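Local coordinates for protein disulfide oxidoreductase (Xylella fastidiosa, PDB 2REM) that probably catalyses thiol-disulfide exchange in the periplasm, as a thioredoxin-fold enzyme of the DsbA subfamily, at residues E9-P19 with V160-G169; H39-W50 with F172-D180. All blocks are in the same frame, centred on the assembly; numbering follows the deposited sequence.

In the fold
Near the N terminus, strand 11-13 joins the edge of the central sheet. Contact 1 sets it against strand 165-167, and the turn after it against the loop 162-164, closing a loop of 140 residues. Contact 2 lies further along. It packs helix 38-52, which carries C40, against helix 172-190 and closes a loop of 121 residues. The two contacts cross rather than nest, since 39-50 lies inside the first loop and 172-180 beyond it. Strand 165-167 leads through a short loop into helix 172-190, and the contacts touch there: V167 packs on T179, and the D10 carbonyl on I178. Together they tie the N-terminal edge strand to its neighbour 165-167, and the helix after that strand to helix 38-52.

Contact 1. Residues E9-P19 with V160-G169; sequences EDYVEIPDGRP and VVNGRYMVTG
I14 meets V160 and M166 through its CD1 methyl. CD1 lies 3.5 Å from V160 CG1, a tight carbon pair, and 3.9 Å from M166 CB. The I14 and V160 side chains cross at about a right angle. V151 of helix 135-151 packs on this group. V12 and M166 lie side by side on the same face of the sheet. The bend at chi3 of M166 (57°) ends the otherwise extended chain with CE against V12 CG2. On the other face, the Y11 and Y165 side chains lie alongside, their ring planes turned 89° to each other and meeting obliquely, with Y11 CE1 3.8 Å from Y165 CD2. Strands 11-13 and 165-167 pair antiparallel here, at the edge of the thioredoxin-type sheet. V12 and M166 are the hydrogen-bonded pair, each backbone N giving to the other's O. R164 and Y165 both face V161 in a classic beta bulge. At the bulge, I14 N gives a hydrogen bond to R164 O. A type II turn from I14 to G17 then brings G17 CA to 3.1 Å from G163 O, a CA-H...O contact. A water accepts from R18 N and donates to G163 O. At the outer edge, the extended chains of E13 and R164 run alongside. R164 NE gives a straight bond to E13 OE1 (3.1 Å, 173°), part of a salt bridge. OE1 lies in the guanidinium plane, but NE approaches from above the carboxylate plane. At the other end, T168 N gives to D10 O (2.8 Å) and T168 OG1 to E9 O, both from above the carbonyl planes.

Contact 2. Residues H39-W50 with F172-D180; sequences HCAHFDSKLQAW and FEDTLRITD
F172 pushes its ring into a hollow of helix 39-50 formed by H39, H42, F43 and K46. It is a knob in a hole. One face of the ring lies under F43: F43 CB stands 3.7 Å from the ring centroid, and F43 CD1 comes to 3.4 Å from F172 CG. The two rings form an offset stack, centroids 4.7 Å apart and planes 27° apart. The two side chains overlap while running opposite ways. With its CG anti to the backbone N (chi1 -174°), F43 lays its ring along the base of F172, and its CE1 reaches F172 CB. H42 CB meets the edge of the F172 ring, and F172 CZ lies 3.3 Å from H39 O.

One turn on, L176 is the second knob, set among F43, K46, L47 and W50. Its two methyls divide the hollow. CD1 touches W50 CB. CD2 sits over one face of the indole, 3.9 Å from the centroid of its five-membered ring, and also meets the edge of the F43 ring. T179 CG2 then packs against the six-membered part of the indole, 3.5 Å from W50 CZ2. D180 holds the indole edge: W50 NE1 donates to D180 OD1 at 2.8 Å, on the syn side of the carboxylate and close to the ring plane. This bond probably helps to fix the rotation of the indole. On the exposed flank, CD and CE of K46 lie across the E173 carboxylate, with NZ too far for a salt bridge.

The helix axes run 10.7 Å apart at -37°. Beneath them, L47, T175 and T179 reach I159 of the sheet. Two helices side by side on one face of the central sheet suit a thioredoxin fold, and the first starts just after C37 of the CxxC pair C37 and C40, the predicted redox-active pair, whose thiols are free here.

Contact 1. Residues E9-P19 with V160-G169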
loop_
_atom_site.group_PDB
_atom_site.type_symbol
_atom_site.label_atom_id
_atom_site.label_comp_id
_atom_site.label_asym_id
_atom_site.label_seq_id
_atom_site.Cartn_x
_atom_site.Cartn_y
_atom_site.Cartn_z
ATOM N N GLU A 9 -14.827 -4.241 -15.990
ATOM C CA GLU A 9 -15.788 -3.418 -15.229
ATOM C C GLU A 9 -15.335 -3.314 -13.798
ATOM O O GLU A 9 -15.214 -2.227 -13.251
ATOM C CB GLU A 9 -17.216 -4.006 -15.218
ATOM C CG GLU A 9 -17.818 -4.365 -16.531
ATOM C CD GLU A 9 -19.250 -4.872 -16.363
ATOM O OE1 GLU A 9 -19.678 -5.048 -15.185
ATOM O OE2 GLU A 9 -19.940 -5.089 -17.389
ATOM N N ASP A 10 -15.062 -4.466 -13.194
ATOM C CA ASP A 10 -14.770 -4.546 -11.774
ATOM C C ASP A 10 -13.296 -4.760 -11.476
ATOM O O ASP A 10 -12.838 -4.500 -10.374
ATOM C CB ASP A 10 -15.620 -5.648 -11.159
ATOM C CG ASP A 10 -17.089 -5.430 -11.418
ATOM O OD1 ASP A 10 -17.625 -4.431 -10.910
ATOM O OD2 ASP A 10 -17.699 -6.219 -12.161
ATOM N N TYR A 11 -12.563 -5.269 -12.458
ATOM C CA TYR A 11 -11.134 -5.440 -12.302
ATOM C C TYR A 11 -10.565 -5.524 -13.711
ATOM O O TYR A 11 -11.299 -5.769 -14.658
ATOM C CB TYR A 11 -10.781 -6.711 -11.478
ATOM C CG TYR A 11 -11.185 -8.003 -12.177
ATOM C CD1 TYR A 11 -10.295 -8.662 -13.053
ATOM C CD2 TYR A 11 -12.459 -8.556 -11.994
ATOM C CE1 TYR A 11 -10.677 -9.839 -13.710
ATOM C CE2 TYR A 11 -12.837 -9.731 -12.647
ATOM C CZ TYR A 11 -11.940 -10.358 -13.504
ATOM O OH TYR A 11 -12.303 -11.511 -14.166
ATOM N N VAL A 12 -9.252 -5.328 -13.838
ATOM C CA VAL A 12 -8.593 -5.563 -15.107
ATOM C C VAL A 12 -7.421 -6.504 -14.857
ATOM O O VAL A 12 -6.949 -6.658 -13.730
ATOM C CB VAL A 12 -8.131 -4.243 -15.788
ATOM C CG1 VAL A 12 -9.337 -3.398 -16.279
ATOM C CG2 VAL A 12 -7.265 -3.430 -14.825
ATOM N N GLU A 13 -6.960 -7.135 -15.917
ATOM C CA GLU A 13 -5.867 -8.051 -15.813
ATOM C C GLU A 13 -4.616 -7.329 -16.244
ATOM O O GLU A 13 -4.580 -6.692 -17.298
ATOM C CB GLU A 13 -6.082 -9.305 -16.681
ATOM C CG GLU A 13 -5.026 -10.381 -16.301
ATOM C CD GLU A 13 -5.209 -11.722 -16.985
ATOM O OE1 GLU A 13 -4.241 -12.528 -16.922
ATOM O OE2 GLU A 13 -6.297 -11.962 -17.560
ATOM N N ILE A 14 -3.590 -7.466 -15.416
ATOM C CA ILE A 14 -2.280 -6.888 -15.669
ATOM C C ILE A 14 -1.482 -7.840 -16.566
ATOM O O ILE A 14 -1.202 -8.970 -16.164
ATOM C CB ILE A 14 -1.560 -6.662 -14.327
ATOM C CG1 ILE A 14 -2.362 -5.678 -13.477
ATOM C CG2 ILE A 14 -0.092 -6.236 -14.537
ATOM C CD1 ILE A 14 -2.163 -5.863 -11.967
ATOM N N PRO A 15 -1.121 -7.383 -17.785
ATOM C CA PRO A 15 -0.404 -8.234 -18.721
ATOM C C PRO A 15 0.941 -8.590 -18.119
ATOM O O PRO A 15 1.609 -7.720 -17.557
ATOM C CB PRO A 15 -0.223 -7.350 -19.960
ATOM C CG PRO A 15 -0.394 -5.966 -19.487
ATOM C CD PRO A 15 -1.346 -6.035 -18.325
ATOM N N ASP A 16 1.289 -9.874 -18.192
ATOM C CA ASP A 16 2.569 -10.374 -17.704
ATOM C C ASP A 16 2.720 -10.037 -16.219
ATOM O O ASP A 16 3.812 -9.839 -15.744
ATOM C CB ASP A 16 3.731 -9.757 -18.499
ATOM C CG ASP A 16 3.783 -10.232 -19.944
ATOM O OD1 ASP A 16 3.356 -11.377 -20.245
ATOM O OD2 ASP A 16 4.273 -9.453 -20.797
ATOM N N GLY A 17 1.604 -9.957 -15.501
ATOM C CA GLY A 17 1.621 -9.500 -14.114
ATOM C C GLY A 17 2.403 -10.450 -13.233
ATOM O O GLY A 17 2.330 -11.663 -13.398
ATOM N N ARG A 18 3.148 -9.880 -12.297
ATOM C CA ARG A 18 3.933 -10.643 -11.344
ATOM C C ARG A 18 3.622 -10.081 -9.990
ATOM O O ARG A 18 3.492 -8.845 -9.840
ATOM C CB ARG A 18 5.436 -10.520 -11.632
ATOM C CG ARG A 18 5.874 -11.323 -12.860
ATOM C CD ARG A 18 7.299 -10.991 -13.289
ATOM N NE ARG A 18 8.325 -11.837 -12.665
ATOM C CZ ARG A 18 8.936 -11.570 -11.507
ATOM N NH1 ARG A 18 8.640 -10.468 -10.816
ATOM N NH2 ARG A 18 9.865 -12.404 -11.047
ATOM N N PRO A 19 3.484 -10.966 -8.992
ATOM C CA PRO A 19 3.156 -10.458 -7.659
ATOM C C PRO A 19 4.301 -9.611 -7.166
ATOM O O PRO A 19 5.442 -9.729 -7.665
ATOM C CB PRO A 19 3.056 -11.728 -6.810
ATOM C CG PRO A 19 3.876 -12.755 -7.567
ATOM C CD PRO A 19 3.613 -12.434 -9.003
ATOM N N VAL A 160 -4.489 -4.971 -5.787
ATOM C CA VAL A 160 -3.952 -5.863 -6.795
ATOM C C VAL A 160 -3.835 -7.265 -6.205
ATOM O O VAL A 160 -3.183 -7.463 -5.163
ATOM C CB VAL A 160 -2.565 -5.417 -7.304
ATOM C CG1 VAL A 160 -2.107 -6.290 -8.505
ATOM C CG2 VAL A 160 -2.531 -3.926 -7.664
ATOM N N VAL A 161 -4.453 -8.231 -6.874
ATOM C CA VAL A 161 -4.396 -9.627 -6.435
ATOM C C VAL A 161 -3.389 -10.391 -7.266
ATOM O O VAL A 161 -3.493 -10.441 -8.499
ATOM C CB VAL A 161 -5.777 -10.319 -6.493
ATOM C CG1 VAL A 161 -5.693 -11.743 -5.941
ATOM C CG2 VAL A 161 -6.815 -9.508 -5.669
ATOM N N ASN A 162 -2.409 -10.966 -6.574
ATOM C CA ASN A 162 -1.373 -11.806 -7.198
ATOM C C ASN A 162 -0.620 -11.123 -8.331
ATOM O O ASN A 162 -0.072 -11.795 -9.216
ATOM C CB ASN A 162 -1.978 -13.146 -7.660
ATOM C CG ASN A 162 -2.116 -14.134 -6.525
ATOM O OD1 ASN A 162 -1.641 -13.884 -5.412
ATOM N ND2 ASN A 162 -2.780 -15.253 -6.786
ATOM N N GLY A 163 -0.598 -9.792 -8.293
ATOM C CA GLY A 163 0.076 -8.997 -9.329
ATOM C C GLY A 163 -0.617 -9.096 -10.680
ATOM O O GLY A 163 -0.096 -8.637 -11.692
ATOM N N ARG A 164 -1.785 -9.713 -10.687
ATOM C CA ARG A 164 -2.429 -10.079 -11.935
ATOM C C ARG A 164 -3.764 -9.375 -12.119
ATOM O O ARG A 164 -4.149 -9.083 -13.236
ATOM C CB ARG A 164 -2.631 -11.589 -11.977
ATOM C CG ARG A 164 -3.146 -12.116 -13.260
ATOM C CD ARG A 164 -2.950 -13.615 -13.275
ATOM N NE ARG A 164 -3.494 -14.203 -14.485
ATOM C CZ ARG A 164 -3.762 -15.491 -14.613
ATOM N NH1 ARG A 164 -3.534 -16.314 -13.597
ATOM N NH2 ARG A 164 -4.253 -15.951 -15.752
ATOM N N TYR A 165 -4.485 -9.141 -11.031
ATOM C CA TYR A 165 -5.810 -8.551 -11.150
ATOM C C TYR A 165 -5.873 -7.287 -10.354
ATOM O O TYR A 165 -5.658 -7.299 -9.146
ATOM C CB TYR A 165 -6.892 -9.520 -10.703
ATOM C CG TYR A 165 -6.814 -10.813 -11.449
ATOM C CD1 TYR A 165 -6.331 -11.962 -10.830
ATOM C CD2 TYR A 165 -7.184 -10.877 -12.781
ATOM C CE1 TYR A 165 -6.236 -13.152 -11.529
ATOM C CE2 TYR A 165 -7.093 -12.058 -13.490
ATOM C CZ TYR A 165 -6.624 -13.187 -12.845
ATOM O OH TYR A 165 -6.533 -14.354 -13.531
ATOM N N MET A 166 -6.182 -6.199 -11.039
ATOM C CA MET A 166 -6.247 -4.914 -10.396
ATOM C C MET A 166 -7.709 -4.537 -10.290
ATOM O O MET A 166 -8.417 -4.410 -11.304
ATOM C CB MET A 166 -5.445 -3.882 -11.191
ATOM C CG MET A 166 -5.556 -2.471 -10.638
ATOM S SD MET A 166 -4.447 -1.328 -11.512
ATOM C CE MET A 166 -4.919 -1.446 -13.233
ATOM N N VAL A 167 -8.145 -4.366 -9.053
ATOM C CA VAL A 167 -9.544 -4.051 -8.771
ATOM C C VAL A 167 -9.843 -2.641 -9.270
ATOM O O VAL A 167 -9.023 -1.729 -9.127
ATOM C CB VAL A 167 -9.846 -4.180 -7.266
ATOM C CG1 VAL A 167 -11.294 -3.818 -6.959
ATOM C CG2 VAL A 167 -9.570 -5.621 -6.795
ATOM N N THR A 168 -11.026 -2.469 -9.858
ATOM C CA THR A 168 -11.484 -1.161 -10.284
ATOM C C THR A 168 -12.889 -1.017 -9.715
ATOM O O THR A 168 -13.895 -1.102 -10.432
ATOM C CB THR A 168 -11.462 -1.047 -11.814
ATOM O OG1 THR A 168 -12.336 -2.032 -12.364
ATOM C CG2 THR A 168 -10.047 -1.285 -12.355
ATOM N N GLY A 169 -12.944 -0.855 -8.398
ATOM C CA GLY A 169 -14.210 -0.772 -7.684
ATOM C C GLY A 169 -14.778 0.639 -7.634
ATOM O O GLY A 169 -14.055 1.625 -7.815
HETATM O O HOH W 1 2.049 -7.044 -11.740
#

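Contact 2. Residues H39-W50 with F172-D180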
loop_
_atom_site.group_PDB
_atom_site.type_symbol
_atom_site.label_atom_id
_atom_site.label_comp_id
_atom_site.label_asym_id
_atom_site.label_seq_id
_atom_site.Cartn_x
_atom_site.Cartn_y
_atom_site.Cartn_z
ATOM N N HIS A 39 -8.450 9.381 -0.005
ATOM C CA HIS A 39 -9.184 8.118 -0.187
ATOM C C HIS A 39 -8.515 6.985 0.582
ATOM O O HIS A 39 -9.182 6.212 1.276
ATOM C CB HIS A 39 -9.353 7.761 -1.664
ATOM C CG HIS A 39 -9.989 8.848 -2.464
ATOM N ND1 HIS A 39 -9.302 9.572 -3.417
ATOM C CD2 HIS A 39 -11.235 9.372 -2.422
ATOM C CE1 HIS A 39 -10.101 10.486 -3.937
ATOM N NE2 HIS A 39 -11.281 10.385 -3.352
ATOM N N CYS A 40 -7.191 6.914 0.479
ATOM C CA CYS A 40 -6.424 5.931 1.224
ATOM C C CYS A 40 -6.636 6.079 2.724
ATOM O O CYS A 40 -6.800 5.089 3.427
ATOM C CB CYS A 40 -4.955 6.065 0.889
ATOM S SG CYS A 40 -4.637 5.493 -0.783
ATOM N N ALA A 41 -6.611 7.316 3.210
ATOM C CA ALA A 41 -6.841 7.587 4.624
ATOM C C ALA A 41 -8.191 7.051 5.057
ATOM O O ALA A 41 -8.313 6.448 6.124
ATOM C CB ALA A 41 -6.758 9.088 4.902
ATOM N N HIS A 42 -9.192 7.257 4.205
ATOM C CA HIS A 42 -10.570 6.908 4.536
ATOM C C HIS A 42 -10.780 5.405 4.467
ATOM O O HIS A 42 -11.576 4.845 5.208
ATOM C CB HIS A 42 -11.540 7.619 3.597
ATOM C CG HIS A 42 -11.578 9.110 3.771
ATOM N ND1 HIS A 42 -12.113 9.955 2.823
ATOM C CD2 HIS A 42 -11.143 9.905 4.780
ATOM C CE1 HIS A 42 -12.021 11.204 3.245
ATOM N NE2 HIS A 42 -11.427 11.201 4.427
ATOM N N PHE A 43 -10.046 4.762 3.575
ATOM C CA PHE A 43 -10.198 3.355 3.323
ATOM C C PHE A 43 -9.492 2.524 4.368
ATOM O O PHE A 43 -9.859 1.375 4.592
ATOM C CB PHE A 43 -9.582 3.058 1.961
ATOM C CG PHE A 43 -9.784 1.657 1.463
ATOM C CD1 PHE A 43 -10.969 0.956 1.688
ATOM C CD2 PHE A 43 -8.797 1.065 0.690
ATOM C CE1 PHE A 43 -11.148 -0.346 1.160
ATOM C CE2 PHE A 43 -8.965 -0.211 0.170
ATOM C CZ PHE A 43 -10.147 -0.906 0.414
ATOM N N ASP A 44 -8.462 3.089 4.997
ATOM C CA ASP A 44 -7.543 2.241 5.715
ATOM C C ASP A 44 -8.205 1.396 6.794
ATOM O O ASP A 44 -7.919 0.211 6.906
ATOM C CB ASP A 44 -6.357 3.007 6.273
ATOM C CG ASP A 44 -5.343 2.074 6.897
ATOM O OD1 ASP A 44 -4.684 1.266 6.161
ATOM O OD2 ASP A 44 -5.262 2.116 8.125
ATOM N N SER A 45 -9.109 1.980 7.566
ATOM C CA SER A 45 -9.729 1.224 8.655
ATOM C C SER A 45 -10.525 0.048 8.120
ATOM O O SER A 45 -10.442 -1.040 8.685
ATOM C CB SER A 45 -10.604 2.114 9.531
ATOM O OG SER A 45 -11.781 2.454 8.828
ATOM N N LYS A 46 -11.293 0.271 7.046
ATOM C CA LYS A 46 -12.071 -0.805 6.408
ATOM C C LYS A 46 -11.108 -1.859 5.851
ATOM O O LYS A 46 -11.351 -3.063 5.982
ATOM C CB LYS A 46 -13.018 -0.292 5.294
ATOM C CG LYS A 46 -14.414 0.109 5.753
ATOM C CD LYS A 46 -15.335 0.534 4.582
ATOM C CE LYS A 46 -16.715 1.000 5.062
ATOM N NZ LYS A 46 -16.715 2.405 5.595
ATOM N N LEU A 47 -10.010 -1.390 5.258
ATOM C CA LEU A 47 -9.040 -2.278 4.645
ATOM C C LEU A 47 -8.305 -3.101 5.703
ATOM O O LEU A 47 -8.082 -4.296 5.527
ATOM C CB LEU A 47 -8.036 -1.476 3.822
ATOM C CG LEU A 47 -6.928 -2.297 3.139
ATOM C CD1 LEU A 47 -7.458 -3.353 2.167
ATOM C CD2 LEU A 47 -6.029 -1.358 2.426
ATOM N N GLN A 48 -7.932 -2.462 6.804
ATOM C CA GLN A 48 -7.213 -3.187 7.839
ATOM C C GLN A 48 -8.102 -4.235 8.458
ATOM O O GLN A 48 -7.656 -5.352 8.717
ATOM C CB GLN A 48 -6.593 -2.249 8.886
ATOM C CG GLN A 48 -5.509 -1.289 8.314
ATOM C CD GLN A 48 -4.203 -1.949 7.808
ATOM O OE1 GLN A 48 -3.530 -1.389 6.941
ATOM N NE2 GLN A 48 -3.839 -3.105 8.353
ATOM N N ALA A 49 -9.378 -3.902 8.657
ATOM C CA ALA A 49 -10.316 -4.862 9.210
ATOM C C ALA A 49 -10.444 -6.066 8.280
ATOM O O ALA A 49 -10.439 -7.226 8.733
ATOM C CB ALA A 49 -11.680 -4.213 9.443
ATOM N N TRP A 50 -10.580 -5.774 6.992
ATOM C CA TRP A 50 -10.637 -6.795 5.957
ATOM C C TRP A 50 -9.374 -7.668 6.013
ATOM O O TRP A 50 -9.454 -8.883 6.012
ATOM C CB TRP A 50 -10.795 -6.132 4.582
ATOM C CG TRP A 50 -10.760 -7.106 3.444
ATOM C CD1 TRP A 50 -11.824 -7.706 2.837
ATOM C CD2 TRP A 50 -9.596 -7.594 2.789
ATOM N NE1 TRP A 50 -11.387 -8.528 1.825
ATOM C CE2 TRP A 50 -10.023 -8.478 1.778
ATOM C CE3 TRP A 50 -8.221 -7.361 2.953
ATOM C CZ2 TRP A 50 -9.121 -9.151 0.951
ATOM C CZ3 TRP A 50 -7.335 -8.019 2.130
ATOM C CH2 TRP A 50 -7.795 -8.912 1.145
ATOM N N PHE A 172 -15.416 1.703 -1.523
ATOM C CA PHE A 172 -14.569 0.844 -0.674
ATOM C C PHE A 172 -15.138 -0.556 -0.510
ATOM O O PHE A 172 -14.402 -1.532 -0.646
ATOM C CB PHE A 172 -14.362 1.471 0.687
ATOM C CG PHE A 172 -13.592 2.763 0.643
ATOM C CD1 PHE A 172 -13.773 3.720 1.639
ATOM C CD2 PHE A 172 -12.736 3.032 -0.416
ATOM C CE1 PHE A 172 -13.076 4.914 1.601
ATOM C CE2 PHE A 172 -12.025 4.237 -0.471
ATOM C CZ PHE A 172 -12.212 5.180 0.534
ATOM N N GLU A 173 -16.441 -0.646 -0.222
ATOM C CA GLU A 173 -17.104 -1.946 -0.064
ATOM C C GLU A 173 -17.066 -2.794 -1.326
ATOM O O GLU A 173 -16.801 -3.990 -1.264
ATOM C CB GLU A 173 -18.545 -1.799 0.411
ATOM C CG GLU A 173 -18.742 -2.306 1.818
ATOM C CD GLU A 173 -18.028 -1.452 2.838
ATOM O OE1 GLU A 173 -18.184 -0.204 2.774
ATOM O OE2 GLU A 173 -17.318 -2.020 3.705
ATOM N N ASP A 174 -17.356 -2.167 -2.459
ATOM C CA ASP A 174 -17.296 -2.838 -3.756
ATOM C C ASP A 174 -15.870 -3.317 -4.005
ATOM O O ASP A 174 -15.623 -4.426 -4.479
ATOM C CB ASP A 174 -17.759 -1.863 -4.840
ATOM C CG ASP A 174 -17.847 -2.493 -6.212
ATOM O OD1 ASP A 174 -17.409 -1.823 -7.189
ATOM O OD2 ASP A 174 -18.365 -3.643 -6.337
ATOM N N THR A 175 -14.919 -2.451 -3.705
ATOM C CA THR A 175 -13.521 -2.801 -3.885
ATOM C C THR A 175 -13.167 -4.076 -3.123
ATOM O O THR A 175 -12.502 -4.968 -3.675
ATOM C CB THR A 175 -12.615 -1.637 -3.474
ATOM O OG1 THR A 175 -12.772 -0.623 -4.453
ATOM C CG2 THR A 175 -11.155 -2.054 -3.476
ATOM N N LEU A 176 -13.637 -4.168 -1.879
ATOM C CA LEU A 176 -13.350 -5.320 -1.021
ATOM C C LEU A 176 -14.115 -6.565 -1.468
ATOM O O LEU A 176 -13.573 -7.671 -1.411
ATOM C CB LEU A 176 -13.608 -4.987 0.446
ATOM C CG LEU A 176 -12.552 -4.025 1.050
ATOM C CD1 LEU A 176 -12.770 -3.834 2.552
ATOM C CD2 LEU A 176 -11.112 -4.465 0.768
ATOM N N ARG A 177 -15.341 -6.371 -1.948
ATOM C CA ARG A 177 -16.154 -7.463 -2.474
ATOM C C ARG A 177 -15.499 -8.043 -3.721
ATOM O O ARG A 177 -15.467 -9.251 -3.904
ATOM C CB ARG A 177 -17.562 -6.995 -2.822
ATOM C CG ARG A 177 -18.473 -6.744 -1.611
ATOM C CD ARG A 177 -19.887 -6.402 -2.092
ATOM N NE ARG A 177 -20.372 -5.154 -1.498
ATOM C CZ ARG A 177 -20.576 -4.025 -2.179
ATOM N NH1 ARG A 177 -20.367 -3.985 -3.491
ATOM N NH2 ARG A 177 -21.016 -2.937 -1.558
ATOM N N ILE A 178 -14.966 -7.180 -4.578
ATOM C CA ILE A 178 -14.338 -7.651 -5.817
ATOM C C ILE A 178 -13.049 -8.374 -5.440
ATOM O O ILE A 178 -12.699 -9.400 -6.035
ATOM C CB ILE A 178 -14.037 -6.476 -6.790
ATOM C CG1 ILE A 178 -15.329 -5.812 -7.280
ATOM C CG2 ILE A 178 -13.123 -6.913 -7.972
ATOM C CD1 ILE A 178 -15.068 -4.373 -7.751
ATOM N N THR A 179 -12.345 -7.829 -4.454
ATOM C CA THR A 179 -11.119 -8.444 -3.966
ATOM C C THR A 179 -11.429 -9.844 -3.433
ATOM O O THR A 179 -10.720 -10.801 -3.758
ATOM C CB THR A 179 -10.462 -7.603 -2.864
ATOM O OG1 THR A 179 -10.204 -6.300 -3.371
ATOM C CG2 THR A 179 -9.150 -8.231 -2.405
ATOM N N ASP A 180 -12.487 -9.957 -2.630
ATOM C CA ASP A 180 -12.941 -11.255 -2.102
ATOM C C ASP A 180 -13.172 -12.249 -3.222
ATOM O O ASP A 180 -12.710 -13.390 -3.158
ATOM C CB ASP A 180 -14.235 -11.109 -1.301
ATOM C CG ASP A 180 -14.017 -10.475 0.037
ATOM O OD1 ASP A 180 -12.866 -10.433 0.503
ATOM O OD2 ASP A 180 -15.013 -10.026 0.622
#